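Local coordinates for probable zinc protease (PDB 4NNZ), which is one subunit of a heterodimeric zinc protease of the M16 family, which probably hydrolyses peptide bonds with the help of a metal ion, at residues N266-I271 with R407-P412; N261-N266 with K395-D400; F10-D13 with K17-V20. All blocks are in the same frame, centred on the assembly; numbering follows the deposited sequence.

Contacts 1 and 2 are neighbours: their centres lie about 10 Å apart, both join helix 262-276 to the region around helix 399-409, and they share Asn266. Tyr409 OH comes within 2.9 Å of Glu264 OE1, a probable hydrogen bond, and Val397 of contact 2 packs against Ala267 and Leu270. Contact 3 lies in a beta hairpin at the edge of the six-stranded sheet, its centre about 37 Å and 32 Å from those of contacts 1 and 2. The Lys17 side chain is about 4 Å from a bound PEG, those of Tyr409 and Asn266 about 12 Å. Helix 49-56 carries an HXXEH sequence, whose histidines bind zinc in M16 peptidases, and probably marks the active site.

Contact 1 of 3, residues N266-I271 with R407-P412; sequences NALRLI and RTYFTP
This is a buried apolar contact in which helix 262-276, through Leu268 and Ile271, meets Tyr409 and Phe410 at the C-terminal end of helix 399-409. The two leucine methyls divide between the two rings. Leu268 CD1 approaches Tyr409 CD2 at 4.2 Å and comes to that ring obliquely, while Leu268 CD2 lies 4.4 Å from Phe410 CZ, again at a slant. Ile271 follows about one turn later on the same side of the helix: its CG2 sits 4.0 Å from Phe410 CE2 and meets the phenyl ring at its edge, near the ring plane. The methyl reaches there because CG2 stands anti to the backbone N, with CG1 anti to the carbonyl carbon (chi1 -77°). Ile271 and Phe410 extend from their own backbones in opposing senses and overlap along their flanks.

Phe410 is where the chain leaves the helix. It is the centre of an inverse gamma turn, closed by a weak bond from Thr411 N to Tyr409 O, and from this turn its ring swings back toward helix 262-276. The tyrosine ring has Thr408 CG2 over the centre of one face, 3.7 Å above the plane. On the far side of helix 262-276, Arg269 NH1 donates to Asn266 OD1 at 3.3 Å from above the carbonyl plane, and the same nitrogen forms a salt bridge with Asp390.

Among the surrounding elements, Phe410 meets Phe311 edge-to-face and also touches Phe251, both from the five-stranded sheet, while helix 325-341 closes in with Leu339 on Ile271 and Leu336 on Phe410.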
# COMPACT_ATOMS: atom_id res chain seq x y z
N ASN A 266 -15.43 -21.41 -6.44
CA ASN A 266 -15.81 -22.03 -7.66
C ASN A 266 -17.15 -21.53 -8.12
O ASN A 266 -17.42 -21.47 -9.29
CB ASN A 266 -15.73 -23.53 -7.55
CG ASN A 266 -14.33 -24.01 -7.45
OD1 ASN A 266 -13.41 -23.32 -7.82
ND2 ASN A 266 -14.15 -25.18 -6.94
N ALA A 267 -17.98 -21.17 -7.16
CA ALA A 267 -19.23 -20.53 -7.42
C ALA A 267 -19.05 -19.17 -8.04
O ALA A 267 -19.79 -18.77 -8.87
CB ALA A 267 -20.03 -20.44 -6.15
N LEU A 268 -18.05 -18.45 -7.60
CA LEU A 268 -17.70 -17.20 -8.22
C LEU A 268 -17.21 -17.30 -9.66
O LEU A 268 -17.51 -16.47 -10.47
CB LEU A 268 -16.72 -16.44 -7.35
CG LEU A 268 -17.36 -15.82 -6.14
CD1 LEU A 268 -16.32 -15.28 -5.22
CD2 LEU A 268 -18.34 -14.75 -6.52
N ARG A 269 -16.45 -18.32 -9.96
CA ARG A 269 -15.98 -18.54 -11.30
C ARG A 269 -17.13 -18.79 -12.22
O ARG A 269 -17.20 -18.26 -13.29
CB ARG A 269 -15.03 -19.71 -11.31
CG ARG A 269 -14.07 -19.66 -10.16
CD ARG A 269 -13.15 -20.84 -10.11
NE ARG A 269 -12.65 -21.22 -11.41
CZ ARG A 269 -12.06 -22.37 -11.66
NH1 ARG A 269 -11.89 -23.23 -10.72
NH2 ARG A 269 -11.62 -22.64 -12.86
N LEU A 270 -18.05 -19.61 -11.76
CA LEU A 270 -19.25 -19.92 -12.47
C LEU A 270 -20.10 -18.69 -12.67
O LEU A 270 -20.71 -18.54 -13.69
CB LEU A 270 -20.02 -21.00 -11.71
CG LEU A 270 -20.12 -22.43 -12.21
CD1 LEU A 270 -20.48 -22.50 -13.66
CD2 LEU A 270 -18.84 -23.19 -11.98
N ILE A 271 -20.15 -17.79 -11.71
CA ILE A 271 -20.93 -16.58 -11.86
C ILE A 271 -20.39 -15.71 -12.97
O ILE A 271 -21.16 -15.11 -13.69
CB ILE A 271 -21.06 -15.80 -10.53
CG1 ILE A 271 -22.06 -16.45 -9.63
CG2 ILE A 271 -21.55 -14.39 -10.73
CD1 ILE A 271 -21.87 -16.11 -8.19
N ARG A 407 -25.05 -13.40 -2.79
CA ARG A 407 -25.56 -12.66 -1.68
C ARG A 407 -24.48 -12.17 -0.79
O ARG A 407 -24.58 -11.13 -0.20
CB ARG A 407 -26.48 -13.51 -0.85
CG ARG A 407 -27.84 -13.74 -1.44
CD ARG A 407 -28.47 -14.92 -0.75
NE ARG A 407 -28.87 -14.53 0.58
CZ ARG A 407 -29.82 -13.65 0.81
NH1 ARG A 407 -30.46 -13.09 -0.22
NH2 ARG A 407 -30.14 -13.31 2.06
N THR A 408 -23.50 -13.02 -0.59
CA THR A 408 -22.38 -12.71 0.24
C THR A 408 -21.50 -11.63 -0.30
O THR A 408 -21.12 -10.75 0.40
CB THR A 408 -21.59 -13.99 0.50
OG1 THR A 408 -22.48 -14.97 1.00
CG2 THR A 408 -20.53 -13.79 1.50
N TYR A 409 -21.14 -11.72 -1.56
CA TYR A 409 -20.09 -10.87 -2.08
C TYR A 409 -20.45 -9.64 -2.86
O TYR A 409 -19.70 -8.71 -2.87
CB TYR A 409 -19.08 -11.71 -2.81
CG TYR A 409 -18.41 -12.67 -1.89
CD1 TYR A 409 -17.51 -12.24 -0.97
CD2 TYR A 409 -18.70 -14.00 -1.94
CE1 TYR A 409 -16.90 -13.12 -0.11
CE2 TYR A 409 -18.10 -14.88 -1.09
CZ TYR A 409 -17.21 -14.43 -0.19
OH TYR A 409 -16.62 -15.30 0.66
N PHE A 410 -21.60 -9.62 -3.48
CA PHE A 410 -21.96 -8.47 -4.24
C PHE A 410 -22.65 -7.45 -3.39
O PHE A 410 -23.73 -7.07 -3.64
CB PHE A 410 -22.80 -8.88 -5.43
CG PHE A 410 -22.09 -9.79 -6.37
CD1 PHE A 410 -20.75 -9.66 -6.56
CD2 PHE A 410 -22.75 -10.77 -7.05
CE1 PHE A 410 -20.07 -10.48 -7.39
CE2 PHE A 410 -22.08 -11.60 -7.90
CZ PHE A 410 -20.73 -11.45 -8.07
N THR A 411 -21.94 -6.97 -2.39
CA THR A 411 -22.44 -6.00 -1.49
C THR A 411 -21.71 -4.71 -1.71
O THR A 411 -20.58 -4.73 -2.12
CB THR A 411 -22.20 -6.45 -0.06
OG1 THR A 411 -20.82 -6.36 0.23
CG2 THR A 411 -22.61 -7.83 0.11
N PRO A 412 -22.31 -3.59 -1.43
CA PRO A 412 -21.65 -2.32 -1.66
C PRO A 412 -20.46 -2.16 -0.78
O PRO A 412 -19.59 -1.44 -1.11
CB PRO A 412 -22.70 -1.31 -1.31
CG PRO A 412 -23.95 -1.98 -1.65
CD PRO A 412 -23.76 -3.42 -1.39

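Contact 2 of 3, residues N261-N266 with K395-D400; sequences NPREVN and KAVTPD
Arg263, whose guanidinium lies against Ala396, shares a carboxylate oxygen with the backbone of Thr398: OD2 of Asp401 takes a salt bridge from Arg263 NH1 and a hydrogen bond from Thr398 N. One anionic atom thus ties the first turn of helix 262-276 to the start of helix 399-409, and probably stabilises the positive charge of the arginine.

The arginine reaches this carboxylate by bending. CG is anti to the backbone N (chi1 -178°), and the chain then turns at chi2 (88°) and chi3, which lays the side chain along the end of helix 386-396. Ala396 CB sits 3.9 Å above the guanidinium plane, displaced toward its rim, and is likewise 3.9 Å from Arg263 NE. Ala396 O also lies over a guanidinium face, 3.6 Å from NH1, which is proximity rather than bonding. Closer to the helix, Arg263 CD passes 4.2 Å from Val397 CA, and these two residues have the nearest backbones of the pair of segments. Val397 CG2, anti to the carbonyl carbon, packs on Asn266 CB at 3.8 Å, one turn further along helix 262-276.

Asn261 is the N-cap of helix 262-276; its OD1 accepts from Arg263 N at 3.1 Å, from above the carbonyl plane. That first turn packs on the end of helix 386-396 and on the two-residue turn 397-398 leading into helix 399-409. Thr398 is the N-cap there, its hydroxyl capping a backbone N further on; with Asp401 OD2 accepting from Thr398 N, the geometry is consistent with a capping box.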
# COMPACT_ATOMS: atom_id res chain seq x y z
N ASN A 261 -13.51 -22.09 2.32
CA ASN A 261 -14.46 -22.77 1.48
C ASN A 261 -14.19 -22.62 -0.00
O ASN A 261 -14.59 -21.66 -0.60
CB ASN A 261 -15.87 -22.30 1.79
CG ASN A 261 -16.91 -23.31 1.40
OD1 ASN A 261 -16.61 -24.26 0.71
ND2 ASN A 261 -18.12 -23.12 1.85
N PRO A 262 -13.61 -23.62 -0.61
CA PRO A 262 -13.36 -23.62 -2.04
C PRO A 262 -14.63 -23.57 -2.84
O PRO A 262 -14.56 -23.17 -3.98
CB PRO A 262 -12.68 -24.94 -2.25
CG PRO A 262 -11.91 -25.12 -1.02
CD PRO A 262 -12.59 -24.39 0.08
N ARG A 263 -15.74 -24.01 -2.29
CA ARG A 263 -16.97 -24.05 -3.05
C ARG A 263 -17.40 -22.68 -3.46
O ARG A 263 -17.86 -22.49 -4.55
CB ARG A 263 -18.08 -24.75 -2.29
CG ARG A 263 -19.38 -24.86 -3.05
CD ARG A 263 -19.45 -26.11 -3.92
NE ARG A 263 -19.18 -27.33 -3.18
CZ ARG A 263 -20.11 -28.10 -2.65
NH1 ARG A 263 -21.37 -27.77 -2.76
NH2 ARG A 263 -19.79 -29.19 -1.99
N GLU A 264 -17.28 -21.72 -2.57
CA GLU A 264 -17.71 -20.38 -2.87
C GLU A 264 -16.88 -19.77 -3.99
O GLU A 264 -17.38 -19.03 -4.79
CB GLU A 264 -17.76 -19.52 -1.61
CG GLU A 264 -16.49 -18.76 -1.32
CD GLU A 264 -16.32 -18.42 0.13
OE1 GLU A 264 -17.31 -18.09 0.78
OE2 GLU A 264 -15.19 -18.49 0.61
N VAL A 265 -15.59 -20.07 -4.02
CA VAL A 265 -14.75 -19.58 -5.07
C VAL A 265 -15.20 -20.13 -6.39
O VAL A 265 -15.29 -19.42 -7.35
CB VAL A 265 -13.30 -20.00 -4.86
CG1 VAL A 265 -12.43 -19.61 -6.02
CG2 VAL A 265 -12.74 -19.38 -3.61
N ASN A 266 -15.43 -21.41 -6.44
CA ASN A 266 -15.81 -22.03 -7.66
C ASN A 266 -17.15 -21.53 -8.12
O ASN A 266 -17.42 -21.47 -9.29
CB ASN A 266 -15.73 -23.53 -7.55
CG ASN A 266 -14.33 -24.01 -7.45
OD1 ASN A 266 -13.41 -23.32 -7.82
ND2 ASN A 266 -14.15 -25.18 -6.94
N LYS A 395 -17.94 -29.09 -10.99
CA LYS A 395 -19.13 -29.90 -11.03
C LYS A 395 -19.93 -29.79 -9.77
O LYS A 395 -21.12 -29.83 -9.81
CB LYS A 395 -18.73 -31.33 -11.24
CG LYS A 395 -19.51 -32.02 -12.33
CD LYS A 395 -18.97 -33.41 -12.57
CE LYS A 395 -19.77 -34.47 -11.84
NZ LYS A 395 -20.50 -35.38 -12.76
N ALA A 396 -19.25 -29.67 -8.64
CA ALA A 396 -19.91 -29.60 -7.35
C ALA A 396 -20.77 -28.37 -7.13
O ALA A 396 -21.64 -28.40 -6.30
CB ALA A 396 -18.91 -29.77 -6.23
N VAL A 397 -20.54 -27.32 -7.87
CA VAL A 397 -21.28 -26.11 -7.67
C VAL A 397 -22.73 -26.33 -7.98
O VAL A 397 -23.06 -26.86 -9.00
CB VAL A 397 -20.73 -25.00 -8.54
CG1 VAL A 397 -21.52 -23.74 -8.34
CG2 VAL A 397 -19.29 -24.76 -8.19
N THR A 398 -23.59 -25.90 -7.09
CA THR A 398 -25.01 -26.09 -7.23
C THR A 398 -25.66 -24.75 -7.26
O THR A 398 -25.10 -23.79 -6.80
CB THR A 398 -25.61 -26.88 -6.07
OG1 THR A 398 -25.67 -26.08 -4.90
CG2 THR A 398 -24.78 -28.06 -5.76
N PRO A 399 -26.88 -24.66 -7.74
CA PRO A 399 -27.50 -23.38 -7.97
C PRO A 399 -27.57 -22.61 -6.69
O PRO A 399 -27.60 -21.41 -6.69
CB PRO A 399 -28.86 -23.76 -8.43
CG PRO A 399 -28.59 -24.93 -9.26
CD PRO A 399 -27.59 -25.70 -8.49
N ASP A 400 -27.67 -23.33 -5.60
CA ASP A 400 -27.68 -22.77 -4.28
C ASP A 400 -26.37 -22.12 -3.90
O ASP A 400 -26.35 -21.09 -3.29
CB ASP A 400 -28.14 -23.82 -3.30
CG ASP A 400 -29.43 -24.45 -3.74
OD1 ASP A 400 -30.30 -23.72 -4.25
OD2 ASP A 400 -29.58 -25.69 -3.60

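Contact 3 of 3, residues F10-D13 with K17-V20; sequences FSLD and KVIV
The hairpin of strands 7-11 and 17-22 is closed here, with Phe10 opposite Val18 and Ser11 opposite Lys17. Phe10 and Val18 form the hydrogen-bonded pair. Val18 N reaches Phe10 O at 2.7 Å, nearly along the C=O axis, and Phe10 N reaches Val18 O at 3.1 Å in the carbonyl plane.

Both side chains project from the same face of the hairpin and run alongside each other. Phe10 CG stands between its backbone N and carbonyl carbon (chi1 65°), which lays the ring over the valine: Val18 CB is 3.6 Å from the ring centroid and 20° off the normal, a CH-pi contact, and Val18 CG1 packs tightly at 3.3 Å from Phe10 CZ. Val20 CG2 meets the ring at its edge.

Within the six-stranded mixed sheet, 7-11 is the outermost strand of this chain, and 17-22 bonds on its other side to strand 190-196. The Phe10 face looks toward helix 200-211, where Lys204 makes a cation-pi contact with the ring and Leu12 touches Ala207. On the other face, Ser11 OG lies 3.9 Å from Lys17 CG; beyond it the extended lysine chain carries NZ to salt bridges with Glu9 and Glu378.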
# COMPACT_ATOMS: atom_id res chain seq x y z
N PHE A 10 9.57 -34.23 -7.52
CA PHE A 10 10.65 -34.41 -6.58
C PHE A 10 11.31 -33.09 -6.21
O PHE A 10 11.24 -32.17 -6.94
CB PHE A 10 11.68 -35.37 -7.12
CG PHE A 10 12.38 -34.89 -8.35
CD1 PHE A 10 11.79 -35.00 -9.57
CD2 PHE A 10 13.63 -34.35 -8.26
CE1 PHE A 10 12.43 -34.59 -10.69
CE2 PHE A 10 14.28 -33.93 -9.38
CZ PHE A 10 13.68 -34.05 -10.60
N SER A 11 11.93 -33.02 -5.05
CA SER A 11 12.61 -31.80 -4.67
C SER A 11 14.03 -32.03 -4.33
O SER A 11 14.34 -32.86 -3.56
CB SER A 11 11.95 -31.16 -3.48
OG SER A 11 10.56 -31.19 -3.59
N LEU A 12 14.90 -31.21 -4.86
CA LEU A 12 16.30 -31.31 -4.60
C LEU A 12 16.62 -30.88 -3.22
O LEU A 12 15.81 -30.34 -2.52
CB LEU A 12 17.11 -30.49 -5.57
CG LEU A 12 16.81 -30.80 -7.01
CD1 LEU A 12 17.90 -30.23 -7.86
CD2 LEU A 12 16.72 -32.27 -7.25
N ASP A 13 17.85 -31.14 -2.84
CA ASP A 13 18.32 -30.91 -1.51
C ASP A 13 18.27 -29.47 -1.17
O ASP A 13 18.03 -29.14 -0.03
CB ASP A 13 19.75 -31.40 -1.38
CG ASP A 13 19.82 -32.77 -0.80
OD1 ASP A 13 18.85 -33.20 -0.14
OD2 ASP A 13 20.87 -33.41 -1.00
N LYS A 17 12.04 -27.49 -6.18
CA LYS A 17 11.02 -28.47 -6.48
C LYS A 17 11.03 -28.68 -7.95
O LYS A 17 11.16 -27.75 -8.69
CB LYS A 17 9.67 -27.96 -6.05
CG LYS A 17 8.57 -28.98 -6.13
CD LYS A 17 7.29 -28.45 -5.51
CE LYS A 17 6.39 -29.56 -5.03
NZ LYS A 17 5.30 -29.08 -4.17
N VAL A 18 10.94 -29.92 -8.38
CA VAL A 18 10.98 -30.22 -9.79
C VAL A 18 9.73 -30.97 -10.16
O VAL A 18 9.35 -31.89 -9.50
CB VAL A 18 12.24 -31.01 -10.18
CG1 VAL A 18 12.25 -31.26 -11.66
CG2 VAL A 18 13.49 -30.26 -9.78
N ILE A 19 9.07 -30.54 -11.22
CA ILE A 19 7.91 -31.24 -11.68
C ILE A 19 8.07 -31.62 -13.12
O ILE A 19 8.45 -30.82 -13.93
CB ILE A 19 6.63 -30.43 -11.49
CG1 ILE A 19 6.42 -30.14 -10.02
CG2 ILE A 19 5.46 -31.23 -11.98
CD1 ILE A 19 5.35 -29.15 -9.72
N VAL A 20 7.81 -32.88 -13.43
CA VAL A 20 8.00 -33.39 -14.77
C VAL A 20 6.81 -34.12 -15.32
O VAL A 20 6.32 -35.03 -14.71
CB VAL A 20 9.18 -34.36 -14.84
CG1 VAL A 20 9.43 -34.76 -16.25
CG2 VAL A 20 10.42 -33.70 -14.31